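PDB 2C7G: nadph-ferredoxin reductase FPRA from Mycobacterium tuberculosis, which probably transfers electrons between NADPH and ferredoxin through its FAD cofactor, and may supply P450 systems with reducing equivalents. Local coordinates for residues G52-Q57 and V162-L167; R110-P115 and T273-I278; G220-I225 and E259-H264; L289-L294 and T307-E312. The protein carries 1 engineered substitution. One frame throughout, in Å; residues are numbered along the deposited sequence.

Contact 1. Residues G52-Q57 and V162-L167; sequences GVAPDQ and VARILL. Engineered in segment 52-57: Q57 (natural residue His). With FAD (flavin-adenine dinucleotide), chain B.
At the flavin end of the active site, the loop whose G52 and V53 line the FAD pocket goes on to D56, which meets R164 of helix 157-167 in a side-on, two-pronged salt bridge. R164 NH2 donates to D56 OD1 at 2.8 Å, and R164 NE donates to D56 OD2, also at 2.8 Å. Both oxygens use their syn lone pairs, and the carboxylate and guanidinium planes differ by only 4°, a nearly ideal paired grip. The type I turn from A54 to Q57 presents the aspartate to the helix, its CG tucked between backbone N and carbonyl carbon (chi1 67°). A54 CB comes up to the guanidinium edge, 3.3 Å from R164 NH2. The engineered Q57 (natural His) places NE2 over one guanidinium face, 3.6 Å from R164 NH2, with the amide turned 77° to it; that NE2 is hydrogen-bonded to E214. P55 CG, at the outer corner of its ring, meets I165 CD1 at 3.9 Å. On the cofactor side, V53 CG2 lies 3.7 Å from FAD N5. R164 has a second partner: its NH1 is hydrogen-bonded to D161. P55 and I165 rest on Y132 of helix 125-132, while A163 and L166 pack against V194 of strand 193-197.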
# COMPACT_ATOMS: atom_id res chain seq x y z
N GLY A 52 16.48 20.86 -1.20
CA GLY A 52 16.27 20.15 -2.47
C GLY A 52 15.81 21.04 -3.61
O GLY A 52 16.49 21.15 -4.62
N VAL A 53 14.65 21.67 -3.44
CA VAL A 53 14.10 22.58 -4.45
C VAL A 53 15.20 23.57 -4.85
O VAL A 53 15.95 24.09 -4.00
CB VAL A 53 12.87 23.32 -3.89
CG1 VAL A 53 12.35 24.37 -4.89
CG2 VAL A 53 11.78 22.29 -3.48
N ALA A 54 15.31 23.84 -6.16
CA ALA A 54 16.43 24.61 -6.68
C ALA A 54 16.39 26.07 -6.20
O ALA A 54 15.30 26.61 -5.94
CB ALA A 54 16.46 24.52 -8.22
N PRO A 55 17.57 26.70 -6.06
CA PRO A 55 17.67 28.08 -5.58
C PRO A 55 17.03 29.11 -6.50
O PRO A 55 16.70 30.20 -6.04
CB PRO A 55 19.19 28.32 -5.47
CG PRO A 55 19.80 27.31 -6.40
CD PRO A 55 18.90 26.10 -6.28
N ASP A 56 16.84 28.77 -7.78
CA ASP A 56 16.08 29.62 -8.71
C ASP A 56 14.55 29.42 -8.64
O ASP A 56 13.80 29.86 -9.54
CB ASP A 56 16.61 29.51 -10.16
CG ASP A 56 16.38 28.12 -10.80
OD1 ASP A 56 16.14 27.11 -10.10
OD2 ASP A 56 16.47 28.05 -12.05
N GLN A 57 14.08 28.76 -7.58
CA GLN A 57 12.65 28.49 -7.41
C GLN A 57 12.09 28.99 -6.07
O GLN A 57 11.43 28.22 -5.33
CB GLN A 57 12.33 26.99 -7.64
CG GLN A 57 12.82 26.41 -8.99
CD GLN A 57 12.03 26.91 -10.21
OE1 GLN A 57 10.94 27.46 -10.09
NE2 GLN A 57 12.58 26.68 -11.39
N VAL A 162 19.77 19.85 -12.12
CA VAL A 162 21.23 19.76 -12.17
C VAL A 162 21.76 20.49 -13.42
O VAL A 162 22.69 21.31 -13.34
CB VAL A 162 21.70 18.29 -12.15
CG1 VAL A 162 23.23 18.22 -12.35
CG2 VAL A 162 21.27 17.62 -10.85
N ALA A 163 21.15 20.20 -14.57
CA ALA A 163 21.59 20.81 -15.83
C ALA A 163 21.41 22.31 -15.78
O ALA A 163 22.33 23.06 -16.15
CB ALA A 163 20.83 20.21 -17.01
N ARG A 164 20.26 22.75 -15.29
CA ARG A 164 19.90 24.17 -15.29
C ARG A 164 20.84 24.99 -14.40
O ARG A 164 21.31 26.06 -14.80
CB ARG A 164 18.43 24.33 -14.88
CG ARG A 164 17.79 25.67 -15.20
CD ARG A 164 16.29 25.66 -14.85
NE ARG A 164 16.09 25.65 -13.40
CZ ARG A 164 15.73 24.59 -12.67
NH1 ARG A 164 15.49 23.41 -13.24
NH2 ARG A 164 15.61 24.71 -11.36
N ILE A 165 21.13 24.48 -13.20
CA ILE A 165 22.04 25.15 -12.28
C ILE A 165 23.50 25.22 -12.81
O ILE A 165 24.17 26.24 -12.64
CB ILE A 165 21.97 24.54 -10.84
CG1 ILE A 165 20.55 24.70 -10.24
CG2 ILE A 165 23.00 25.16 -9.90
CD1 ILE A 165 20.02 26.16 -10.15
N LEU A 166 23.97 24.16 -13.46
CA LEU A 166 25.29 24.18 -14.12
C LEU A 166 25.42 25.21 -15.23
O LEU A 166 26.53 25.65 -15.53
CB LEU A 166 25.63 22.80 -14.70
CG LEU A 166 25.97 21.73 -13.67
CD1 LEU A 166 26.03 20.37 -14.35
CD2 LEU A 166 27.28 22.06 -12.95
N LEU A 167 24.30 25.58 -15.86
CA LEU A 167 24.36 26.44 -17.06
C LEU A 167 23.72 27.82 -16.90
O LEU A 167 23.76 28.64 -17.84
CB LEU A 167 23.73 25.75 -18.28
CG LEU A 167 24.45 24.52 -18.84
CD1 LEU A 167 23.53 23.73 -19.78
CD2 LEU A 167 25.73 24.91 -19.54
PA FAD B . 11.97 15.40 2.99
O1A FAD B . 13.20 14.74 2.42
O2A FAD B . 11.50 16.70 2.37
O5B FAD B . 12.12 15.61 4.56
C5B FAD B . 12.65 14.57 5.37
C4B FAD B . 13.24 15.20 6.65
O4B FAD B . 13.59 14.13 7.53
C3B FAD B . 14.54 15.96 6.37
O3B FAD B . 14.50 17.25 6.95
C2B FAD B . 15.61 15.09 7.03
O2B FAD B . 16.74 15.80 7.52
C1B FAD B . 14.83 14.40 8.14
N9A FAD B . 15.40 13.13 8.60
C8A FAD B . 15.82 12.08 7.82
N7A FAD B . 16.28 11.11 8.65
C5A FAD B . 16.15 11.52 9.93
C6A FAD B . 16.47 10.93 11.16
N6A FAD B . 16.96 9.69 11.19
N1A FAD B . 16.22 11.60 12.34
C2A FAD B . 15.67 12.88 12.28
N3A FAD B . 15.36 13.45 11.06
C4A FAD B . 15.60 12.79 9.91
N1 FAD B . 8.55 19.19 -5.48
C2 FAD B . 7.84 20.25 -5.98
O2 FAD B . 6.61 20.27 -5.82
N3 FAD B . 8.51 21.27 -6.64
C4 FAD B . 9.89 21.23 -6.79
O4 FAD B . 10.47 22.15 -7.37
C4X FAD B . 10.63 20.15 -6.28
N5 FAD B . 12.01 20.10 -6.42
C5X FAD B . 12.71 19.01 -5.91
C6 FAD B . 14.09 18.92 -6.05
C7 FAD B . 14.79 17.83 -5.54
C7M FAD B . 16.28 17.75 -5.81
C8 FAD B . 14.09 16.81 -4.89
C8M FAD B . 14.75 15.52 -4.50
C9 FAD B . 12.71 16.88 -4.76
C9A FAD B . 12.00 17.98 -5.26
N10 FAD B . 10.62 18.06 -5.12
C10 FAD B . 9.93 19.14 -5.63
C1' FAD B . 9.82 16.99 -4.41
C2' FAD B . 9.71 17.25 -2.91
O2' FAD B . 10.98 17.70 -2.44
C3' FAD B . 9.24 16.00 -2.14
O3' FAD B . 7.95 15.64 -2.60
C4' FAD B . 9.14 16.22 -0.63
O4' FAD B . 10.20 17.04 -0.13
C5' FAD B . 9.13 14.89 0.13
O5' FAD B . 8.85 15.24 1.47
P FAD B . 9.25 14.28 2.69
O1P FAD B . 8.63 14.88 3.90
O2P FAD B . 8.85 12.86 2.45
O3P FAD B . 10.86 14.25 2.79

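Contact 2. Residues R110-P115 and T273-I278; sequences RMLNIP and TSPIEI. With ODP (4-oxo-nicotinamide-adenine dinucleotide phosphate), chain C.
L112 and P275 interlock as fork and knob: P275 CG fits into the branch of the leucine, 3.9 Å from both L112 CD1 and L112 CD2. Next to it, I114 fills the following hollow along strand 273-279. Its CD1 tip drops between the proline ring, at 3.8 Å from P275 CB, and the end of I278, with I114 CD1 4.0 Å from I278 CD1. The torsion that puts I114 CG1 between its own backbone N and carbonyl carbon (chi1 63°) lets the chain reach down there, leaving the branch point to ride over the strand backbone with I114 CB 3.4 Å from I276 O. P115 closes the row from outside, its CB touching the aliphatic part of E277, with P115 CB 4.0 Å from E277 CG. The fit is locked by one hydrogen bond, I278 N to P115 O, 2.9 Å long and nearly straight at 175°. Toward the nucleotide, N7A of the bound NADP derivative (ODP) lies near the guanidinium plane of R110, 3.1 Å from R110 NH1, and L112 CD2 also faces the adenine. Strand 273-279 is an outer strand of a three-stranded antiparallel sheet; I276 and E277 form a classic beta bulge opposite V288 of strand 286-296. P275 and I278 pack on I287 of that strand, and L112 and P275 share I153 of strand 149-153.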
# COMPACT_ATOMS: atom_id res chain seq x y z
N ARG A 110 20.17 6.34 -5.49
CA ARG A 110 20.26 5.12 -6.29
C ARG A 110 21.56 5.13 -7.10
O ARG A 110 21.94 6.16 -7.68
CB ARG A 110 19.07 4.99 -7.24
CG ARG A 110 17.73 4.77 -6.53
CD ARG A 110 16.60 4.44 -7.53
NE ARG A 110 16.76 3.09 -8.07
CZ ARG A 110 17.18 2.81 -9.31
NH1 ARG A 110 17.46 3.78 -10.16
NH2 ARG A 110 17.29 1.54 -9.69
N MET A 111 22.20 3.97 -7.19
CA MET A 111 23.43 3.83 -7.97
C MET A 111 23.17 3.25 -9.38
O MET A 111 22.13 2.64 -9.64
CB MET A 111 24.44 2.95 -7.22
CG MET A 111 24.80 3.48 -5.84
SD MET A 111 26.32 2.73 -5.21
CE MET A 111 27.52 3.69 -6.14
N LEU A 112 24.13 3.47 -10.27
CA LEU A 112 24.06 2.94 -11.62
C LEU A 112 24.52 1.49 -11.68
O LEU A 112 24.09 0.73 -12.55
CB LEU A 112 24.92 3.78 -12.57
CG LEU A 112 24.46 5.21 -12.82
CD1 LEU A 112 25.64 5.97 -13.43
CD2 LEU A 112 23.24 5.20 -13.74
N ASN A 113 25.41 1.13 -10.75
CA ASN A 113 26.05 -0.20 -10.75
C ASN A 113 26.82 -0.49 -12.04
O ASN A 113 26.57 -1.49 -12.74
CB ASN A 113 25.03 -1.31 -10.47
CG ASN A 113 24.23 -1.05 -9.20
OD1 ASN A 113 24.80 -0.81 -8.13
ND2 ASN A 113 22.90 -1.07 -9.33
N ILE A 114 27.74 0.42 -12.37
CA ILE A 114 28.59 0.28 -13.56
C ILE A 114 30.03 0.51 -13.13
O ILE A 114 30.25 1.17 -12.11
CB ILE A 114 28.19 1.27 -14.72
CG1 ILE A 114 28.38 2.73 -14.28
CG2 ILE A 114 26.75 0.98 -15.16
CD1 ILE A 114 28.29 3.73 -15.44
N PRO A 115 31.01 -0.04 -13.88
CA PRO A 115 32.42 0.23 -13.52
C PRO A 115 32.77 1.72 -13.54
O PRO A 115 32.28 2.47 -14.41
CB PRO A 115 33.23 -0.51 -14.60
CG PRO A 115 32.29 -1.43 -15.29
CD PRO A 115 30.88 -0.92 -15.06
N THR A 273 19.85 5.91 -24.45
CA THR A 273 21.28 5.83 -24.15
C THR A 273 21.50 5.51 -22.67
O THR A 273 20.86 6.11 -21.81
CB THR A 273 22.01 7.16 -24.55
OG1 THR A 273 21.78 7.44 -25.93
CG2 THR A 273 23.51 7.05 -24.35
N SER A 274 22.42 4.59 -22.38
CA SER A 274 22.76 4.20 -20.99
C SER A 274 24.25 4.39 -20.74
O SER A 274 25.05 4.20 -21.66
CB SER A 274 22.38 2.74 -20.71
OG SER A 274 20.99 2.54 -20.51
N PRO A 275 24.63 4.80 -19.52
CA PRO A 275 26.06 4.82 -19.23
C PRO A 275 26.51 3.38 -19.02
O PRO A 275 25.84 2.62 -18.30
CB PRO A 275 26.14 5.61 -17.93
CG PRO A 275 24.85 5.35 -17.25
CD PRO A 275 23.83 5.25 -18.36
N ILE A 276 27.63 3.01 -19.63
CA ILE A 276 28.13 1.64 -19.59
C ILE A 276 29.31 1.54 -18.62
O ILE A 276 29.41 0.58 -17.84
CB ILE A 276 28.60 1.16 -21.00
CG1 ILE A 276 27.44 1.17 -22.01
CG2 ILE A 276 29.20 -0.25 -20.94
CD1 ILE A 276 26.23 0.30 -21.63
N GLU A 277 30.19 2.52 -18.71
CA GLU A 277 31.42 2.54 -17.93
C GLU A 277 31.97 3.96 -17.84
O GLU A 277 31.99 4.70 -18.84
CB GLU A 277 32.45 1.64 -18.62
CG GLU A 277 33.79 1.63 -17.93
CD GLU A 277 34.80 0.72 -18.60
OE1 GLU A 277 34.48 0.10 -19.64
OE2 GLU A 277 35.92 0.64 -18.07
N ILE A 278 32.43 4.33 -16.65
CA ILE A 278 33.09 5.60 -16.43
C ILE A 278 34.60 5.36 -16.31
O ILE A 278 35.03 4.47 -15.55
CB ILE A 278 32.50 6.33 -15.21
CG1 ILE A 278 31.01 6.63 -15.46
CG2 ILE A 278 33.25 7.63 -14.93
CD1 ILE A 278 30.21 6.96 -14.22
O1X ODP C . 13.16 4.31 -15.15
P2B ODP C . 13.12 5.23 -16.33
O2X ODP C . 11.83 5.98 -16.42
O3X ODP C . 13.59 4.59 -17.62
O2B ODP C . 14.27 6.33 -16.08
C2B ODP C . 14.47 6.91 -14.80
C3B ODP C . 13.98 8.35 -14.71
O3B ODP C . 14.19 9.03 -15.95
C1B ODP C . 15.95 7.15 -14.60
N9A ODP C . 16.73 5.96 -14.21
C8A ODP C . 16.54 5.14 -13.16
N7A ODP C . 17.52 4.20 -13.19
C5A ODP C . 18.33 4.45 -14.25
C4A ODP C . 17.81 5.57 -14.90
N3A ODP C . 18.42 6.06 -16.02
C2A ODP C . 19.53 5.46 -16.49
N1A ODP C . 20.05 4.36 -15.88
C6A ODP C . 19.47 3.84 -14.77
N6A ODP C . 20.00 2.73 -14.18
O4B ODP C . 16.03 8.13 -13.57
C4B ODP C . 14.91 9.00 -13.69
C5B ODP C . 14.26 9.16 -12.33
O5B ODP C . 13.24 10.14 -12.48
PA ODP C . 12.24 10.43 -11.26
O1A ODP C . 11.28 11.53 -11.71
O2A ODP C . 11.66 9.15 -10.74
O3 ODP C . 13.23 10.91 -10.06
PN ODP C . 13.84 12.38 -9.75
O1N ODP C . 14.19 13.16 -11.00
O2N ODP C . 14.87 12.10 -8.70
O5D ODP C . 12.66 13.18 -9.01
C5D ODP C . 12.00 12.63 -7.86
C4D ODP C . 10.57 13.14 -7.68
O4D ODP C . 10.61 14.52 -7.26
C1D ODP C . 9.86 15.33 -8.18
C2D ODP C . 9.87 14.51 -9.47
O2D ODP C . 8.81 14.90 -10.37
C3D ODP C . 9.80 13.07 -9.00
O3D ODP C . 8.45 12.68 -8.69
N1N ODP C . 10.42 16.62 -8.56
C2N ODP C . 9.55 17.55 -9.01
C3N ODP C . 9.96 18.80 -9.46
C7N ODP C . 8.88 19.76 -9.90
N7N ODP C . 9.13 20.95 -10.23
O7N ODP C . 7.64 19.30 -9.95
C4N ODP C . 11.31 19.09 -9.46
O99 ODP C . 11.75 20.18 -9.88
C5N ODP C . 12.22 18.11 -9.01
C6N ODP C . 11.74 16.87 -8.57

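Contact 3. Residues G220-I225 and E259-H264; sequences GVDVVI and EPRPGH
D222 and R261 form the tight part of this contact. D222 OD1 accepts two bonds, from R261 NH2 at 2.7 Å and from R261 NE at 2.9 Å, both near the guanidinium plane but bent (139° at NE). D222 OD2 is taken by the backbone, R261 N at 2.7 Å, nearly straight (171°) and from above the carboxylate plane. Three donors of a single residue thus hold the buried aspartate and fix its rotation; a bend of the arginine chain at chi3 (-78°) turns its head back to OD1. H264 adds a fourth bond: its ND1 donates to G220 O at 2.7 Å, almost in the ring plane. The type II turn from R261 to H264 brings the histidine back under the arginine, and R261 NE lies 3.5 Å above the H264 ring plane, over its centre. On the apolar side, V224 CG2 touches P260 CB at 3.7 Å. The solvent side is looser: a water bridges G220 N and R261 NH2, both of exposed residues. The contact ties strand 222-224, at the edge of the parallel sheet of the Rossmann-like NADP-binding region, to the loop leading into its neighbour 266-270. Helices 235-241 and 243-256 lie between these strands in the chain, making a beta-alpha-beta crossover.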
# COMPACT_ATOMS: atom_id res chain seq x y z
N GLY A 220 21.18 32.65 -23.59
CA GLY A 220 22.39 32.32 -24.34
C GLY A 220 22.75 30.85 -24.41
O GLY A 220 23.67 30.48 -25.15
N VAL A 221 22.04 30.01 -23.66
CA VAL A 221 22.28 28.57 -23.66
C VAL A 221 21.42 27.91 -24.73
O VAL A 221 20.21 28.10 -24.76
CB VAL A 221 21.95 27.94 -22.27
CG1 VAL A 221 21.96 26.42 -22.33
CG2 VAL A 221 22.91 28.47 -21.19
N ASP A 222 22.04 27.15 -25.62
CA ASP A 222 21.28 26.44 -26.64
C ASP A 222 20.84 25.08 -26.10
O ASP A 222 21.68 24.31 -25.64
CB ASP A 222 22.12 26.21 -27.89
CG ASP A 222 22.39 27.49 -28.66
OD1 ASP A 222 21.63 28.47 -28.51
OD2 ASP A 222 23.38 27.51 -29.40
N VAL A 223 19.54 24.78 -26.16
CA VAL A 223 19.07 23.41 -25.90
C VAL A 223 19.16 22.65 -27.22
O VAL A 223 18.54 23.04 -28.22
CB VAL A 223 17.62 23.37 -25.35
CG1 VAL A 223 17.21 21.93 -25.01
CG2 VAL A 223 17.48 24.27 -24.13
N VAL A 224 19.94 21.58 -27.23
CA VAL A 224 20.23 20.81 -28.44
C VAL A 224 19.58 19.44 -28.38
O VAL A 224 19.81 18.68 -27.43
CB VAL A 224 21.76 20.61 -28.65
CG1 VAL A 224 22.04 19.85 -29.97
CG2 VAL A 224 22.45 21.96 -28.66
N ILE A 225 18.77 19.13 -29.39
CA ILE A 225 18.20 17.80 -29.55
C ILE A 225 18.27 17.44 -31.04
O ILE A 225 17.64 18.12 -31.86
CB ILE A 225 16.72 17.73 -29.10
CG1 ILE A 225 16.50 18.46 -27.76
CG2 ILE A 225 16.25 16.26 -29.04
CD1 ILE A 225 15.10 18.30 -27.14
N GLU A 259 18.65 25.18 -34.68
CA GLU A 259 20.07 24.81 -34.83
C GLU A 259 20.92 25.48 -33.76
O GLU A 259 20.75 26.67 -33.50
CB GLU A 259 20.60 25.26 -36.20
CG GLU A 259 20.22 24.37 -37.36
CD GLU A 259 20.72 24.93 -38.70
OE1 GLU A 259 20.24 24.44 -39.75
OE2 GLU A 259 21.57 25.86 -38.71
N PRO A 260 21.86 24.74 -33.15
CA PRO A 260 22.70 25.39 -32.14
C PRO A 260 23.69 26.36 -32.77
O PRO A 260 23.97 26.27 -33.96
CB PRO A 260 23.43 24.21 -31.48
CG PRO A 260 23.43 23.15 -32.49
CD PRO A 260 22.18 23.31 -33.31
N ARG A 261 24.19 27.29 -31.95
CA ARG A 261 25.12 28.32 -32.40
C ARG A 261 26.54 28.03 -31.90
O ARG A 261 26.74 27.80 -30.70
CB ARG A 261 24.67 29.68 -31.87
CG ARG A 261 23.23 30.08 -32.26
CD ARG A 261 22.71 31.24 -31.44
NE ARG A 261 22.29 30.81 -30.11
CZ ARG A 261 21.79 31.61 -29.16
NH1 ARG A 261 21.63 32.91 -29.39
NH2 ARG A 261 21.44 31.10 -27.99
N PRO A 262 27.53 28.05 -32.81
CA PRO A 262 28.93 27.82 -32.41
C PRO A 262 29.36 28.78 -31.29
O PRO A 262 29.05 29.98 -31.33
CB PRO A 262 29.71 28.10 -33.70
CG PRO A 262 28.74 27.77 -34.80
CD PRO A 262 27.42 28.28 -34.27
N GLY A 263 30.03 28.24 -30.28
CA GLY A 263 30.51 29.05 -29.16
C GLY A 263 29.53 29.25 -28.02
O GLY A 263 29.90 29.78 -26.97
N HIS A 264 28.27 28.87 -28.21
CA HIS A 264 27.31 29.01 -27.13
C HIS A 264 27.38 27.80 -26.20
O HIS A 264 27.68 26.70 -26.66
CB HIS A 264 25.88 29.16 -27.68
CG HIS A 264 25.59 30.54 -28.16
ND1 HIS A 264 24.83 31.43 -27.44
CD2 HIS A 264 25.99 31.19 -29.27
CE1 HIS A 264 24.75 32.57 -28.10
NE2 HIS A 264 25.44 32.45 -29.22
O HOH W 1 19.74 32.99 -26.12

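Contact 4. Residues L289-L294 and T307-E312; sequences LGRNEL and TGEREE
Strands 289-294 and 307-312 run antiparallel, 146° between their directions, with L289 and E311 as a hydrogen-bonded pair (L289 N to E311 O 2.9 Å, E311 N to L289 O 3.0 Å) and G290 and R310 as a non-hydrogen-bonded one. Beyond it R291 N reaches E309 O at 3.2 Å from above the carbonyl plane, and R291 O accepts both T307 N and the T307 hydroxyl. T307 OG1 in turn accepts from E309 N, an ST turn where the pairing becomes irregular. R291, its CG opposite the backbone N (chi1 -168°), curls back over this turn. Its NE meets E309 OE1 at 2.6 Å, but the 129° angle makes that salt bridge's hydrogen bond weak, while T307 CG2 sits 3.5 Å above one guanidinium face. R310 lies across G290, where NH1 comes 3.6 Å from G290 CA; NH1 also bonds E309 O from the face of that carbonyl away from R291 N. L289 CB packs on E311 CG at 3.8 Å. Several charges on the hairpin have partners of opposite sign, R291 with E309 and R310 with D306 inside it and E311 with R270 outside, consistent with its more exposed part being held by salt bridges as well as by backbone bonds.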
# COMPACT_ATOMS: atom_id res chain seq x y z
N LEU A 289 29.09 5.31 -23.50
CA LEU A 289 27.65 5.29 -23.62
C LEU A 289 27.25 4.14 -24.54
O LEU A 289 27.97 3.82 -25.48
CB LEU A 289 27.16 6.63 -24.21
CG LEU A 289 27.52 7.86 -23.35
CD1 LEU A 289 27.21 9.13 -24.08
CD2 LEU A 289 26.85 7.84 -21.97
N GLY A 290 26.09 3.55 -24.27
CA GLY A 290 25.58 2.45 -25.09
C GLY A 290 24.18 2.78 -25.57
O GLY A 290 23.45 3.52 -24.90
N ARG A 291 23.80 2.23 -26.71
CA ARG A 291 22.48 2.53 -27.27
C ARG A 291 21.51 1.43 -26.89
O ARG A 291 21.86 0.24 -26.88
CB ARG A 291 22.54 2.72 -28.79
CG ARG A 291 21.25 3.33 -29.39
CD ARG A 291 21.30 3.39 -30.93
NE ARG A 291 21.93 2.16 -31.41
CZ ARG A 291 21.30 1.12 -31.95
NH1 ARG A 291 19.98 1.14 -32.17
NH2 ARG A 291 22.02 0.06 -32.27
N ASN A 292 20.29 1.84 -26.55
CA ASN A 292 19.22 0.91 -26.24
C ASN A 292 18.16 0.90 -27.31
O ASN A 292 18.02 1.86 -28.07
CB ASN A 292 18.54 1.32 -24.93
CG ASN A 292 19.50 1.33 -23.76
OD1 ASN A 292 20.38 0.47 -23.67
ND2 ASN A 292 19.36 2.33 -22.88
N GLU A 293 17.38 -0.18 -27.34
CA GLU A 293 16.14 -0.23 -28.10
C GLU A 293 15.00 -0.48 -27.11
O GLU A 293 15.21 -1.06 -26.04
CB GLU A 293 16.22 -1.31 -29.19
CG GLU A 293 16.48 -2.71 -28.66
CD GLU A 293 16.85 -3.72 -29.75
OE1 GLU A 293 16.95 -3.34 -30.94
OE2 GLU A 293 17.06 -4.90 -29.38
N LEU A 294 13.79 -0.03 -27.44
CA LEU A 294 12.64 -0.28 -26.58
C LEU A 294 11.99 -1.63 -26.90
O LEU A 294 11.71 -1.93 -28.07
CB LEU A 294 11.61 0.85 -26.66
CG LEU A 294 12.11 2.26 -26.31
CD1 LEU A 294 11.06 3.31 -26.68
CD2 LEU A 294 12.48 2.37 -24.83
N THR A 307 21.66 -2.64 -27.10
CA THR A 307 21.94 -3.15 -28.45
C THR A 307 23.40 -3.59 -28.63
O THR A 307 23.72 -4.30 -29.59
CB THR A 307 21.64 -2.12 -29.56
OG1 THR A 307 22.63 -1.09 -29.55
CG2 THR A 307 20.24 -1.52 -29.41
N GLY A 308 24.27 -3.15 -27.72
CA GLY A 308 25.70 -3.39 -27.84
C GLY A 308 26.47 -2.21 -28.41
O GLY A 308 27.68 -2.09 -28.20
N GLU A 309 25.79 -1.34 -29.15
CA GLU A 309 26.43 -0.17 -29.74
C GLU A 309 27.07 0.70 -28.65
O GLU A 309 26.51 0.85 -27.56
CB GLU A 309 25.44 0.68 -30.54
CG GLU A 309 26.13 1.87 -31.21
CD GLU A 309 25.25 2.69 -32.13
OE1 GLU A 309 24.25 2.17 -32.66
OE2 GLU A 309 25.62 3.85 -32.37
N ARG A 310 28.24 1.24 -28.94
CA ARG A 310 29.02 1.98 -27.96
C ARG A 310 29.65 3.21 -28.59
O ARG A 310 30.01 3.19 -29.77
CB ARG A 310 30.13 1.09 -27.39
CG ARG A 310 29.65 -0.18 -26.68
CD ARG A 310 29.20 0.09 -25.26
NE ARG A 310 28.77 -1.13 -24.59
CZ ARG A 310 27.54 -1.63 -24.61
NH1 ARG A 310 26.56 -1.01 -25.28
NH2 ARG A 310 27.27 -2.75 -23.95
N GLU A 311 29.77 4.27 -27.79
CA GLU A 311 30.57 5.44 -28.14
C GLU A 311 31.26 5.92 -26.88
O GLU A 311 30.78 5.67 -25.77
CB GLU A 311 29.67 6.55 -28.68
CG GLU A 311 28.71 7.08 -27.67
CD GLU A 311 27.54 7.78 -28.30
OE1 GLU A 311 27.71 8.95 -28.72
OE2 GLU A 311 26.46 7.15 -28.38
N GLU A 312 32.38 6.62 -27.03
CA GLU A 312 33.06 7.23 -25.88
C GLU A 312 33.04 8.73 -26.02
O GLU A 312 33.23 9.27 -27.13
CB GLU A 312 34.51 6.73 -25.75
CG GLU A 312 34.64 5.26 -25.51
CD GLU A 312 35.89 4.90 -24.70
OE1 GLU A 312 36.70 5.81 -24.42
OE2 GLU A 312 36.04 3.72 -24.33
O HOH W 2 26.05 4.73 -28.13

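Overall arrangement
Contacts 2 and 4 belong to one antiparallel sheet: their centres are 12 Å apart, and strand 273-279 bonds strand 286-296 through S274 O to G290 N (2.9 Å) and S274 OG to N292 ND2 (2.9 Å). Contact 2 borders the adenine end of the bound NADP derivative. Contact 1, with centres about 23 Å from it, borders the flavin, and the R164 side chain is also about 6 Å from the NADP derivative and about 4 Å from a bound sodium ion. Contacts 1 and 2 cross along the chain, their segments alternating. Contact 3 lies away from the annotated sites, yet it touches contact 1, with L167 O 3.5 Å from V221 CG2; contact 4 stays about 15 Å from contact 1 at nearest atoms.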